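Local coordinates for VP1 (PDB 4FMH), which forms the pentameric building block of the Merkel cell polyomavirus capsid and binds sialylated glycans at a site required for infection, at residues B[70-75]-B[250-255]; B[135-140]-B[276-281]; B[140-145]-B[205-210]. One frame throughout, in Å; residues are numbered along the deposited sequence.

How the contacts relate
Contacts 1 and 2 lie in the jelly roll of VP1, and contact 3 in the connection between strands 131-138 and 210-217. Contact 1 pairs neighbouring strands of one sheet; contact 2 spans the core to the opposing sheet. Centres of contacts 1 and 2 are about 7 Å apart; backbone bonds such as Ala136 N to Ser254 O (2.8 Å) join them. Glu140 ends segment 135-140 and begins segment 140-145; centres of contacts 2 and 3 lie about 14 Å apart, and Gly139 N reaches Asn209 O at 3.0 Å. None of the glycan-binding residues falls in these segments, but Lys264, Ser266 and Lys268 lie on the connection between strands 250-263 (contact 1) and 269-287 (contact 2).

Contact 1 (B[70-75]-B[250-255]); sequences YSVARV and GLFISC
The antiparallel pairing of strands C and H in the CHEF sheet of the jelly roll is formed here by residues 71-75 and 250-255. Six backbone hydrogen bonds hold it, two at each of the pairs Ser71-Cys255, Ala73-Ile253 and Val75-Leu251. Ser71 N to Cys255 O is 2.8 Å, and the bond from Ile253 N to Ala73 O, 2.9 Å long, is nearly straight at 173°. At the intervening non-hydrogen-bonded pairs the CA atoms lie closer, and Val72 CA donates a CA-H...O contact to Ile253 O at 3.2 Å. The residues alternate between two faces. Ser71, Ala73, Val75, Leu251, Ile253 and Cys255 share one; Ala73, Val75, Ile253 and Cys255 touch strand 11-28 of the opposing sheet, so small and branched apolar groups suit it. Ser71 OG is bonded to Asn29 O.

The other face carries Val72, Arg74, Phe252 and Ser254, and its main side-chain contact is a CH-pi interaction. Arg74 CG lies over the face of the Phe252 ring, 4.0 Å from its centroid, and CD follows at 3.7 Å from Phe252 CZ. With CG anti to the backbone N (chi1 -178°) and the chain extended as far as NE, the aliphatic stem crosses the ring and carries the charged end past it. The guanidinium stands almost perpendicular to the ring, and Gly250, having no side chain, brings its CA over one guanidinium face, 3.6 Å from Arg74 NH2. Val72 CG2 meets the Phe252 ring at its edge. Antiparallel pairing of C with H, one face turned to the opposing sheet, typifies the jelly-roll sandwich.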
ATOM      1  N   TYR B  70      -9.534  17.260 -19.689  1.00 13.03           N
ATOM      2  CA  TYR B  70     -10.116  15.941 -19.882  1.00 13.28           C
ATOM      3  C   TYR B  70     -10.141  15.545 -21.349  1.00 13.46           C
ATOM      4  O   TYR B  70     -10.287  16.396 -22.236  1.00 13.91           O
ATOM      5  CB  TYR B  70     -11.537  15.891 -19.306  1.00 13.55           C
ATOM      6  CG  TYR B  70     -11.564  15.917 -17.793  1.00 15.48           C
ATOM      7  CD1 TYR B  70     -11.316  14.756 -17.045  1.00 11.75           C
ATOM      8  CD2 TYR B  70     -11.813  17.107 -17.106  1.00 14.12           C
ATOM      9  CE1 TYR B  70     -11.327  14.787 -15.650  1.00 13.43           C
ATOM     10  CE2 TYR B  70     -11.822  17.149 -15.724  1.00 16.33           C
ATOM     11  CZ  TYR B  70     -11.579  15.992 -14.996  1.00 16.13           C
ATOM     12  OH  TYR B  70     -11.594  16.057 -13.614  1.00 14.46           O
ATOM     13  N   SER B  71      -9.970  14.252 -21.598  1.00 13.26           N
ATOM     14  CA  SER B  71     -10.204  13.697 -22.923  1.00 13.65           C
ATOM     15  C   SER B  71     -11.638  13.215 -22.962  1.00 13.23           C
ATOM     16  O   SER B  71     -12.163  12.749 -21.949  1.00 10.67           O
ATOM     17  CB  SER B  71      -9.254  12.534 -23.227  1.00 13.88           C
ATOM     18  OG  SER B  71      -7.926  12.998 -23.354  1.00 15.76           O
ATOM     19  N   VAL B  72     -12.272  13.339 -24.125  1.00 13.66           N
ATOM     20  CA  VAL B  72     -13.640  12.852 -24.297  1.00 16.34           C
ATOM     21  C   VAL B  72     -13.953  12.543 -25.761  1.00 16.32           C
ATOM     22  O   VAL B  72     -13.497  13.237 -26.678  1.00 15.86           O
ATOM     23  CB  VAL B  72     -14.708  13.802 -23.640  1.00 17.03           C
ATOM     24  CG1 VAL B  72     -14.451  15.247 -23.986  1.00 19.56           C
ATOM     25  CG2 VAL B  72     -16.139  13.400 -24.011  1.00 19.11           C
ATOM     26  N   ALA B  73     -14.699  11.463 -25.964  1.00 16.42           N
ATOM     27  CA  ALA B  73     -15.254  11.140 -27.272  1.00 17.09           C
ATOM     28  C   ALA B  73     -16.696  10.684 -27.125  1.00 17.96           C
ATOM     29  O   ALA B  73     -17.061  10.065 -26.119  1.00 15.85           O
ATOM     30  CB  ALA B  73     -14.418  10.060 -27.969  1.00 17.03           C
ATOM     31  N   ARG B  74     -17.507  11.014 -28.129  1.00 19.68           N
ATOM     32  CA  ARG B  74     -18.832  10.425 -28.298  1.00 19.85           C
ATOM     33  C   ARG B  74     -18.760   9.392 -29.424  1.00 21.01           C
ATOM     34  O   ARG B  74     -18.358   9.717 -30.543  1.00 21.58           O
ATOM     35  CB  ARG B  74     -19.875  11.498 -28.625  1.00 20.72           C
ATOM     36  CG  ARG B  74     -21.304  10.955 -28.761  1.00 21.31           C
ATOM     37  CD  ARG B  74     -22.255  11.985 -29.361  1.00 22.66           C
ATOM     38  NE  ARG B  74     -23.597  11.435 -29.571  1.00 24.68           N
ATOM     39  CZ  ARG B  74     -23.960  10.687 -30.614  1.00 27.73           C
ATOM     40  NH1 ARG B  74     -23.086  10.377 -31.566  1.00 27.07           N
ATOM     41  NH2 ARG B  74     -25.207  10.236 -30.705  1.00 29.42           N
ATOM     42  N   VAL B  75     -19.141   8.152 -29.124  1.00 19.95           N
ATOM     43  CA  VAL B  75     -19.145   7.088 -30.127  1.00 20.71           C
ATOM     44  C   VAL B  75     -20.572   6.867 -30.618  1.00 22.82           C
ATOM     45  O   VAL B  75     -21.487   6.649 -29.811  1.00 22.09           O
ATOM     46  CB  VAL B  75     -18.565   5.758 -29.580  1.00 21.67           C
ATOM     47  CG1 VAL B  75     -18.440   4.719 -30.700  1.00 22.63           C
ATOM     48  CG2 VAL B  75     -17.212   5.991 -28.903  1.00 21.99           C
ATOM     49  N   GLY B 250     -25.641   7.281 -28.458  1.00 23.90           N
ATOM     50  CA  GLY B 250     -24.305   7.813 -28.229  1.00 21.33           C
ATOM     51  C   GLY B 250     -23.721   7.301 -26.929  1.00 19.38           C
ATOM     52  O   GLY B 250     -24.389   7.312 -25.888  1.00 19.54           O
ATOM     53  N   LEU B 251     -22.478   6.834 -27.008  1.00 17.51           N
ATOM     54  CA  LEU B 251     -21.719   6.400 -25.849  1.00 16.40           C
ATOM     55  C   LEU B 251     -20.623   7.421 -25.569  1.00 15.97           C
ATOM     56  O   LEU B 251     -19.826   7.747 -26.452  1.00 15.70           O
ATOM     57  CB  LEU B 251     -21.106   5.017 -26.105  1.00 16.92           C
ATOM     58  CG  LEU B 251     -20.198   4.406 -25.027  1.00 16.83           C
ATOM     59  CD1 LEU B 251     -20.992   3.976 -23.815  1.00 13.89           C
ATOM     60  CD2 LEU B 251     -19.451   3.219 -25.607  1.00 16.10           C
ATOM     61  N   PHE B 252     -20.597   7.927 -24.343  1.00 14.96           N
ATOM     62  CA  PHE B 252     -19.624   8.937 -23.957  1.00 14.89           C
ATOM     63  C   PHE B 252     -18.495   8.328 -23.146  1.00 13.96           C
ATOM     64  O   PHE B 252     -18.731   7.649 -22.150  1.00 13.71           O
ATOM     65  CB  PHE B 252     -20.297  10.067 -23.184  1.00 15.01           C
ATOM     66  CG  PHE B 252     -21.010  11.058 -24.069  1.00 20.55           C
ATOM     67  CD1 PHE B 252     -22.280  10.779 -24.563  1.00 23.11           C
ATOM     68  CD2 PHE B 252     -20.399  12.262 -24.422  1.00 23.43           C
ATOM     69  CE1 PHE B 252     -22.951  11.695 -25.394  1.00 26.07           C
ATOM     70  CE2 PHE B 252     -21.062  13.186 -25.250  1.00 24.66           C
ATOM     71  CZ  PHE B 252     -22.338  12.897 -25.733  1.00 22.83           C
ATOM     72  N   ILE B 253     -17.271   8.570 -23.607  1.00 14.18           N
ATOM     73  CA  ILE B 253     -16.065   8.044 -22.978  1.00 13.74           C
ATOM     74  C   ILE B 253     -15.160   9.214 -22.616  1.00 14.09           C
ATOM     75  O   ILE B 253     -14.803  10.017 -23.485  1.00 13.51           O
ATOM     76  CB  ILE B 253     -15.336   7.065 -23.924  1.00 15.12           C
ATOM     77  CG1 ILE B 253     -16.340   6.021 -24.455  1.00 18.22           C
ATOM     78  CG2 ILE B 253     -14.084   6.482 -23.248  1.00 12.74           C
ATOM     79  CD1 ILE B 253     -15.911   4.585 -24.370  1.00 24.25           C
ATOM     80  N   SER B 254     -14.799   9.304 -21.334  1.00 12.87           N
ATOM     81  CA  SER B 254     -14.023  10.424 -20.813  1.00 13.12           C
ATOM     82  C   SER B 254     -12.858   9.907 -19.999  1.00 12.05           C
ATOM     83  O   SER B 254     -12.966   8.850 -19.373  1.00 12.26           O
ATOM     84  CB  SER B 254     -14.891  11.297 -19.904  1.00 12.98           C
ATOM     85  OG  SER B 254     -16.128  11.609 -20.517  1.00 17.90           O
ATOM     86  N   CYS B 255     -11.758  10.654 -19.971  1.00 11.54           N
ATOM     87  CA  CYS B 255     -10.620  10.251 -19.136  1.00 10.89           C
ATOM     88  C   CYS B 255      -9.570  11.341 -18.940  1.00 10.86           C
ATOM     89  O   CYS B 255      -9.607  12.397 -19.579  1.00 11.05           O
ATOM     90  CB  CYS B 255      -9.966   8.976 -19.697  1.00 10.44           C
ATOM     91  SG  CYS B 255      -9.116   9.205 -21.264  1.00 15.95           S
TER

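Contact 2 (B[135-140]-B[276-281]); sequences FAIGGE and RYFNVT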
ATOM      1  N   PHE B 135     -11.367   7.621 -15.455  1.00 11.61           N
ATOM      2  CA  PHE B 135     -12.101   7.324 -16.679  1.00 11.08           C
ATOM      3  C   PHE B 135     -13.579   7.264 -16.330  1.00 11.49           C
ATOM      4  O   PHE B 135     -13.945   7.014 -15.169  1.00 10.23           O
ATOM      5  CB  PHE B 135     -11.596   6.040 -17.367  1.00 10.31           C
ATOM      6  CG  PHE B 135     -12.002   4.758 -16.675  1.00 13.33           C
ATOM      7  CD1 PHE B 135     -11.237   4.237 -15.635  1.00 12.94           C
ATOM      8  CD2 PHE B 135     -13.143   4.062 -17.083  1.00 13.29           C
ATOM      9  CE1 PHE B 135     -11.602   3.048 -15.002  1.00 15.75           C
ATOM     10  CE2 PHE B 135     -13.511   2.871 -16.460  1.00 14.36           C
ATOM     11  CZ  PHE B 135     -12.746   2.364 -15.421  1.00 11.77           C
ATOM     12  N   ALA B 136     -14.415   7.525 -17.333  1.00 11.48           N
ATOM     13  CA  ALA B 136     -15.858   7.514 -17.174  1.00 10.75           C
ATOM     14  C   ALA B 136     -16.501   6.942 -18.425  1.00 11.45           C
ATOM     15  O   ALA B 136     -16.041   7.197 -19.550  1.00 11.71           O
ATOM     16  CB  ALA B 136     -16.371   8.920 -16.926  1.00 11.57           C
ATOM     17  N   ILE B 137     -17.549   6.161 -18.212  1.00 10.50           N
ATOM     18  CA  ILE B 137     -18.372   5.625 -19.287  1.00 12.56           C
ATOM     19  C   ILE B 137     -19.806   6.050 -18.984  1.00 12.65           C
ATOM     20  O   ILE B 137     -20.311   5.787 -17.887  1.00 12.83           O
ATOM     21  CB  ILE B 137     -18.302   4.074 -19.360  1.00 12.83           C
ATOM     22  CG1 ILE B 137     -16.843   3.562 -19.336  1.00 13.65           C
ATOM     23  CG2 ILE B 137     -19.104   3.552 -20.573  1.00 13.62           C
ATOM     24  CD1 ILE B 137     -15.991   3.943 -20.545  1.00 13.52           C
ATOM     25  N   GLY B 138     -20.451   6.710 -19.947  1.00 13.31           N
ATOM     26  CA  GLY B 138     -21.827   7.181 -19.766  1.00 14.18           C
ATOM     27  C   GLY B 138     -22.668   7.141 -21.031  1.00 15.39           C
ATOM     28  O   GLY B 138     -22.137   7.020 -22.139  1.00 15.05           O
ATOM     29  N   GLY B 139     -23.984   7.251 -20.857  1.00 15.82           N
ATOM     30  CA  GLY B 139     -24.920   7.316 -21.978  1.00 17.32           C
ATOM     31  C   GLY B 139     -25.246   8.755 -22.340  1.00 19.04           C
ATOM     32  O   GLY B 139     -26.181   9.022 -23.104  1.00 18.99           O
ATOM     33  N   GLU B 140     -24.460   9.671 -21.781  1.00 18.13           N
ATOM     34  CA  GLU B 140     -24.612  11.111 -21.966  1.00 19.06           C
ATOM     35  C   GLU B 140     -23.348  11.773 -21.405  1.00 18.03           C
ATOM     36  O   GLU B 140     -22.568  11.104 -20.718  1.00 15.78           O
ATOM     37  CB  GLU B 140     -25.872  11.622 -21.257  1.00 20.14           C
ATOM     38  CG  GLU B 140     -25.873  11.462 -19.742  1.00 21.90           C
ATOM     39  CD  GLU B 140     -27.243  11.713 -19.146  1.00 28.63           C
ATOM     40  OE1 GLU B 140     -27.474  12.825 -18.628  1.00 32.21           O
ATOM     41  OE2 GLU B 140     -28.096  10.802 -19.216  1.00 27.03           O
ATOM     42  N   ARG B 276      -5.185   6.455 -23.306  1.00 11.36           N
ATOM     43  CA  ARG B 276      -5.963   5.400 -22.694  1.00 11.11           C
ATOM     44  C   ARG B 276      -6.798   4.678 -23.752  1.00 11.86           C
ATOM     45  O   ARG B 276      -7.402   5.304 -24.636  1.00 11.99           O
ATOM     46  CB  ARG B 276      -6.863   5.964 -21.591  1.00 10.30           C
ATOM     47  CG  ARG B 276      -7.612   4.883 -20.805  1.00 11.96           C
ATOM     48  CD  ARG B 276      -8.487   5.487 -19.717  1.00 12.00           C
ATOM     49  NE  ARG B 276      -7.739   5.769 -18.492  1.00  9.67           N
ATOM     50  CZ  ARG B 276      -7.569   4.897 -17.502  1.00 12.57           C
ATOM     51  NH1 ARG B 276      -8.078   3.676 -17.590  1.00 10.99           N
ATOM     52  NH2 ARG B 276      -6.878   5.247 -16.423  1.00  9.98           N
ATOM     53  N   TYR B 277      -6.796   3.355 -23.649  1.00 11.07           N
ATOM     54  CA  TYR B 277      -7.581   2.483 -24.505  1.00 12.13           C
ATOM     55  C   TYR B 277      -8.829   1.984 -23.783  1.00 11.55           C
ATOM     56  O   TYR B 277      -8.798   1.760 -22.573  1.00 10.72           O
ATOM     57  CB  TYR B 277      -6.715   1.299 -24.964  1.00 12.81           C
ATOM     58  CG  TYR B 277      -7.509   0.187 -25.602  1.00 14.94           C
ATOM     59  CD1 TYR B 277      -7.869   0.243 -26.948  1.00 17.75           C
ATOM     60  CD2 TYR B 277      -7.923  -0.914 -24.850  1.00 15.59           C
ATOM     61  CE1 TYR B 277      -8.615  -0.778 -27.534  1.00 19.01           C
ATOM     62  CE2 TYR B 277      -8.666  -1.939 -25.431  1.00 19.38           C
ATOM     63  CZ  TYR B 277      -9.002  -1.862 -26.767  1.00 18.33           C
ATOM     64  OH  TYR B 277      -9.735  -2.881 -27.332  1.00 25.80           O
ATOM     65  N   PHE B 278      -9.915   1.804 -24.541  1.00 11.56           N
ATOM     66  CA  PHE B 278     -11.185   1.296 -24.029  1.00 11.16           C
ATOM     67  C   PHE B 278     -11.766   0.241 -24.962  1.00 12.12           C
ATOM     68  O   PHE B 278     -11.788   0.424 -26.189  1.00 12.47           O
ATOM     69  CB  PHE B 278     -12.239   2.400 -23.938  1.00 11.03           C
ATOM     70  CG  PHE B 278     -11.831   3.583 -23.123  1.00 12.71           C
ATOM     71  CD1 PHE B 278     -11.089   4.611 -23.692  1.00 13.31           C
ATOM     72  CD2 PHE B 278     -12.246   3.700 -21.800  1.00 12.96           C
ATOM     73  CE1 PHE B 278     -10.726   5.720 -22.945  1.00 13.82           C
ATOM     74  CE2 PHE B 278     -11.891   4.813 -21.038  1.00 13.65           C
ATOM     75  CZ  PHE B 278     -11.139   5.826 -21.616  1.00 15.75           C
ATOM     76  N   ASN B 279     -12.248  -0.846 -24.367  1.00 10.99           N
ATOM     77  CA  ASN B 279     -13.113  -1.814 -25.050  1.00 14.28           C
ATOM     78  C   ASN B 279     -14.394  -1.990 -24.221  1.00 14.89           C
ATOM     79  O   ASN B 279     -14.376  -2.634 -23.173  1.00 13.66           O
ATOM     80  CB  ASN B 279     -12.393  -3.157 -25.248  1.00 14.40           C
ATOM     81  CG  ASN B 279     -13.148  -4.110 -26.178  1.00 20.26           C
ATOM     82  OD1 ASN B 279     -14.367  -4.237 -26.110  1.00 23.61           O
ATOM     83  ND2 ASN B 279     -12.414  -4.786 -27.047  1.00 29.20           N
ATOM     84  N   VAL B 280     -15.497  -1.410 -24.699  1.00 15.46           N
ATOM     85  CA  VAL B 280     -16.763  -1.402 -23.969  1.00 15.26           C
ATOM     86  C   VAL B 280     -17.728  -2.425 -24.552  1.00 16.08           C
ATOM     87  O   VAL B 280     -17.953  -2.447 -25.754  1.00 15.55           O
ATOM     88  CB  VAL B 280     -17.426  -0.000 -24.006  1.00 15.57           C
ATOM     89  CG1 VAL B 280     -18.746  -0.002 -23.248  1.00 14.54           C
ATOM     90  CG2 VAL B 280     -16.484   1.054 -23.437  1.00 14.20           C
ATOM     91  N   THR B 281     -18.288  -3.274 -23.694  1.00 15.81           N
ATOM     92  CA  THR B 281     -19.299  -4.244 -24.103  1.00 17.10           C
ATOM     93  C   THR B 281     -20.674  -3.667 -23.823  1.00 17.48           C
ATOM     94  O   THR B 281     -20.944  -3.202 -22.713  1.00 17.08           O
ATOM     95  CB  THR B 281     -19.138  -5.592 -23.354  1.00 18.57           C
ATOM     96  OG1 THR B 281     -17.852  -6.143 -23.644  1.00 18.15           O
ATOM     97  CG2 THR B 281     -20.210  -6.599 -23.770  1.00 18.82           C
TER
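Phe135 and Arg276 meet with their flat groups only 24° from parallel: one face of the Arg276 guanidinium carries Phe135 CB and, nearby, the ring atom CD1, which lies 3.8 Å from Arg276 NH1. The Phe278 ring turns its edge to the same residue, CE2 approaching Phe135 CB at 3.9 Å. These groups fill the hydrophobic interior of the jelly-roll sandwich, where strand 131-138 of the CHEF sheet faces strand 269-287 of the BIDG sheet. The segment axes lie 10.2 Å apart and cross at -31°, a separation that only side chains can span, and no hydrogen bond links the two segments.

Arginine fits in this buried place because its parts have different tasks. The aliphatic CD packs against Phe135 CB, and a bend at chi3 (-84°) swings the guanidinium across the phenylalanine. Its charge is met by Asp257, in a salt bridge with NH2, while NH1 is hydrogen-bonded to Thr99 OG1; both probably hold the group in place beside the aromatic side chain. Phe135 also stacks with Tyr213 of the adjacent strand 210-217.

Further along, the packing is wholly apolar. Phe278 and Val280 alternate with residues that face away from this interior, and a flat ring followed by a compact branched chain forms a surface for Ile137. Ile253 of the neighbouring strand packs against both. The isoleucine is well suited to bridging the gap because its longer branch reaches out from the strand, and its tip CD1 meets Phe278 CD2 at 4.0 Å and Val280 CG2 at 4.1 Å.

Contact 3 (B[140-145]-B[205-210]); sequences EPLDLQ and SKNENS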
ATOM      1  N   GLU B 140     -24.460   9.671 -21.781  1.00 18.13           N
ATOM      2  CA  GLU B 140     -24.612  11.111 -21.966  1.00 19.06           C
ATOM      3  C   GLU B 140     -23.348  11.773 -21.405  1.00 18.03           C
ATOM      4  O   GLU B 140     -22.568  11.104 -20.718  1.00 15.78           O
ATOM      5  CB  GLU B 140     -25.872  11.622 -21.257  1.00 20.14           C
ATOM      6  CG  GLU B 140     -25.873  11.462 -19.742  1.00 21.90           C
ATOM      7  CD  GLU B 140     -27.243  11.713 -19.146  1.00 28.63           C
ATOM      8  OE1 GLU B 140     -27.474  12.825 -18.628  1.00 32.21           O
ATOM      9  OE2 GLU B 140     -28.096  10.802 -19.216  1.00 27.03           O
ATOM     10  N   PRO B 141     -23.135  13.079 -21.692  1.00 17.78           N
ATOM     11  CA  PRO B 141     -21.912  13.724 -21.206  1.00 16.62           C
ATOM     12  C   PRO B 141     -21.762  13.620 -19.690  1.00 16.09           C
ATOM     13  O   PRO B 141     -22.764  13.636 -18.961  1.00 16.69           O
ATOM     14  CB  PRO B 141     -22.099  15.194 -21.600  1.00 17.54           C
ATOM     15  CG  PRO B 141     -23.088  15.185 -22.721  1.00 18.41           C
ATOM     16  CD  PRO B 141     -23.976  14.002 -22.485  1.00 17.71           C
ATOM     17  N   LEU B 142     -20.517  13.506 -19.229  1.00 14.44           N
ATOM     18  CA  LEU B 142     -20.222  13.492 -17.797  1.00 14.39           C
ATOM     19  C   LEU B 142     -20.546  14.860 -17.188  1.00 14.41           C
ATOM     20  O   LEU B 142     -20.170  15.902 -17.742  1.00 14.35           O
ATOM     21  CB  LEU B 142     -18.752  13.142 -17.566  1.00 12.78           C
ATOM     22  CG  LEU B 142     -18.286  12.904 -16.131  1.00 14.53           C
ATOM     23  CD1 LEU B 142     -18.855  11.591 -15.606  1.00 12.86           C
ATOM     24  CD2 LEU B 142     -16.759  12.906 -16.062  1.00 13.35           C
ATOM     25  N   ASP B 143     -21.262  14.851 -16.069  1.00 13.58           N
ATOM     26  CA  ASP B 143     -21.586  16.087 -15.365  1.00 15.14           C
ATOM     27  C   ASP B 143     -20.383  16.531 -14.550  1.00 14.55           C
ATOM     28  O   ASP B 143     -19.768  15.720 -13.859  1.00 13.66           O
ATOM     29  CB  ASP B 143     -22.805  15.897 -14.455  1.00 15.43           C
ATOM     30  CG  ASP B 143     -24.078  15.585 -15.243  1.00 19.45           C
ATOM     31  OD1 ASP B 143     -24.494  16.438 -16.050  1.00 21.27           O
ATOM     32  OD2 ASP B 143     -24.654  14.487 -15.057  1.00 19.98           O
ATOM     33  N   LEU B 144     -20.064  17.820 -14.626  1.00 14.70           N
ATOM     34  CA  LEU B 144     -18.894  18.368 -13.933  1.00 13.83           C
ATOM     35  C   LEU B 144     -19.266  19.375 -12.857  1.00 14.14           C
ATOM     36  O   LEU B 144     -20.240  20.111 -12.992  1.00 13.79           O
ATOM     37  CB  LEU B 144     -17.944  19.035 -14.934  1.00 13.45           C
ATOM     38  CG  LEU B 144     -17.405  18.184 -16.087  1.00 14.28           C
ATOM     39  CD1 LEU B 144     -16.661  19.047 -17.110  1.00 14.70           C
ATOM     40  CD2 LEU B 144     -16.512  17.056 -15.575  1.00 13.92           C
ATOM     41  N   GLN B 145     -18.464  19.403 -11.798  1.00 13.09           N
ATOM     42  CA  GLN B 145     -18.574  20.396 -10.742  1.00 13.64           C
ATOM     43  C   GLN B 145     -17.289  21.218 -10.772  1.00 13.42           C
ATOM     44  O   GLN B 145     -16.193  20.658 -10.846  1.00 12.51           O
ATOM     45  CB  GLN B 145     -18.740  19.711  -9.375  1.00 12.48           C
ATOM     46  CG  GLN B 145     -18.610  20.649  -8.161  1.00 13.16           C
ATOM     47  CD  GLN B 145     -19.744  21.662  -8.046  1.00 16.80           C
ATOM     48  OE1 GLN B 145     -20.914  21.290  -7.932  1.00 17.72           O
ATOM     49  NE2 GLN B 145     -19.397  22.952  -8.045  1.00 13.62           N
ATOM     50  N   SER B 205     -23.437  14.715  -7.473  1.00 15.23           N
ATOM     51  CA  SER B 205     -24.864  14.959  -7.275  1.00 16.68           C
ATOM     52  C   SER B 205     -25.670  14.635  -8.532  1.00 16.73           C
ATOM     53  O   SER B 205     -26.899  14.610  -8.505  1.00 16.58           O
ATOM     54  CB  SER B 205     -25.125  16.404  -6.825  1.00 17.61           C
ATOM     55  OG  SER B 205     -24.954  17.323  -7.887  1.00 17.46           O
ATOM     56  N   LYS B 206     -24.970  14.408  -9.638  1.00 15.08           N
ATOM     57  CA  LYS B 206     -25.630  14.054 -10.885  1.00 16.08           C
ATOM     58  C   LYS B 206     -25.044  12.734 -11.369  1.00 15.99           C
ATOM     59  O   LYS B 206     -24.853  11.822 -10.554  1.00 14.97           O
ATOM     60  CB  LYS B 206     -25.509  15.193 -11.902  1.00 16.35           C
ATOM     61  CG  LYS B 206     -26.221  16.471 -11.440  1.00 18.44           C
ATOM     62  CD  LYS B 206     -26.155  17.600 -12.455  1.00 22.04           C
ATOM     63  CE  LYS B 206     -27.054  17.326 -13.649  1.00 28.30           C
ATOM     64  NZ  LYS B 206     -26.981  18.425 -14.656  1.00 35.33           N
ATOM     65  N   ASN B 207     -24.761  12.623 -12.667  1.00 14.09           N
ATOM     66  CA  ASN B 207     -24.132  11.420 -13.242  1.00 14.71           C
ATOM     67  C   ASN B 207     -24.842  10.094 -12.940  1.00 15.67           C
ATOM     68  O   ASN B 207     -24.198   9.057 -12.777  1.00 15.30           O
ATOM     69  CB  ASN B 207     -22.648  11.350 -12.852  1.00 13.93           C
ATOM     70  CG  ASN B 207     -21.814  12.352 -13.606  1.00 15.14           C
ATOM     71  OD1 ASN B 207     -21.878  12.418 -14.832  1.00 13.70           O
ATOM     72  ND2 ASN B 207     -21.028  13.152 -12.879  1.00 12.93           N
ATOM     73  N   GLU B 208     -26.170  10.139 -12.888  1.00 17.60           N
ATOM     74  CA  GLU B 208     -26.984   8.941 -12.676  1.00 19.40           C
ATOM     75  C   GLU B 208     -26.752   7.927 -13.800  1.00 18.37           C
ATOM     76  O   GLU B 208     -26.792   6.719 -13.574  1.00 18.67           O
ATOM     77  CB  GLU B 208     -28.475   9.306 -12.584  1.00 21.15           C
ATOM     78  CG  GLU B 208     -28.875  10.094 -11.318  1.00 29.81           C
ATOM     79  CD  GLU B 208     -28.808  11.631 -11.468  1.00 38.50           C
ATOM     80  OE1 GLU B 208     -29.274  12.322 -10.528  1.00 41.90           O
ATOM     81  OE2 GLU B 208     -28.307  12.155 -12.500  1.00 35.95           O
ATOM     82  N   ASN B 209     -26.479   8.438 -14.998  1.00 16.48           N
ATOM     83  CA  ASN B 209     -26.356   7.628 -16.205  1.00 15.80           C
ATOM     84  C   ASN B 209     -24.901   7.509 -16.710  1.00 14.87           C
ATOM     85  O   ASN B 209     -24.655   7.257 -17.895  1.00 13.39           O
ATOM     86  CB  ASN B 209     -27.294   8.191 -17.280  1.00 16.34           C
ATOM     87  CG  ASN B 209     -27.546   7.214 -18.419  1.00 18.35           C
ATOM     88  OD1 ASN B 209     -27.672   6.007 -18.208  1.00 15.08           O
ATOM     89  ND2 ASN B 209     -27.627   7.740 -19.635  1.00 15.64           N
ATOM     90  N   SER B 210     -23.953   7.704 -15.791  1.00 13.36           N
ATOM     91  CA  SER B 210     -22.524   7.483 -16.034  1.00 13.59           C
ATOM     92  C   SER B 210     -21.909   6.703 -14.872  1.00 12.82           C
ATOM     93  O   SER B 210     -22.452   6.696 -13.770  1.00 13.65           O
ATOM     94  CB  SER B 210     -21.782   8.814 -16.182  1.00 12.69           C
ATOM     95  OG  SER B 210     -22.180   9.517 -17.349  1.00 15.63           O
TER
HETATM   96  O   HOH W   1     -20.413  10.312 -19.338  1.00 13.92           O
HETATM   97  O   HOH W   2     -23.341  11.754 -17.007  1.00 13.03           O
HETATM   98  O   HOH W   3     -24.388  19.175 -15.251  1.00 19.59           O
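Asn207 OD1 is gripped by two donors: Asp143 N at 2.8 Å along a nearly straight N-H (169°), and water 2 at 2.7 Å. The same amide works in the other sense as well, ND2 giving a hydrogen to Asp143 O at 3.0 Å, close to the amide plane. One asparagine thus serves both the N-H and the C=O of a single strand residue, much as a neighbouring strand would, and ND2 has a further acceptor in Asp203 O. Asparagine suits the place because its side chain is at once donor and acceptor.

Asp143 returns the grip. With CG anti to its carbonyl carbon (chi1 -64°), its carboxylate turns toward the loop, and OD2 takes the hydrogen of Asn207 N at 3.0 Å on its anti side. Its other oxygen, OD1, forms a long, weak salt bridge with Lys206 NZ at 3.5 Å, the lysine chain bending at chi3 to fold over the carboxylate. Water 3 reinforces it, accepting from Lys206 NZ at 2.8 Å and donating to Asp143 OD1.

Asn207 also begins a type I turn ending at Ser210. Water 1 donates to both Ser210 OG and Glu140 O, and water 2 donates to Pro141 O. Within the turn, Asn209 ND2 donates to Glu140 OE2 at 3.1 Å; that carboxylate oxygen also pairs with Lys247, while Asn209 OD1 is bonded to Leu245 N. Ser210 O accepts from Asn230 of a neighbouring subunit.

With reciprocal amide, carboxylate and water bonds, the irregular loop 205-210 is joined to the start of strand 142-146 by polar chemistry more than by apolar packing, which probably fixes the course of the loop where it borders a neighbouring subunit.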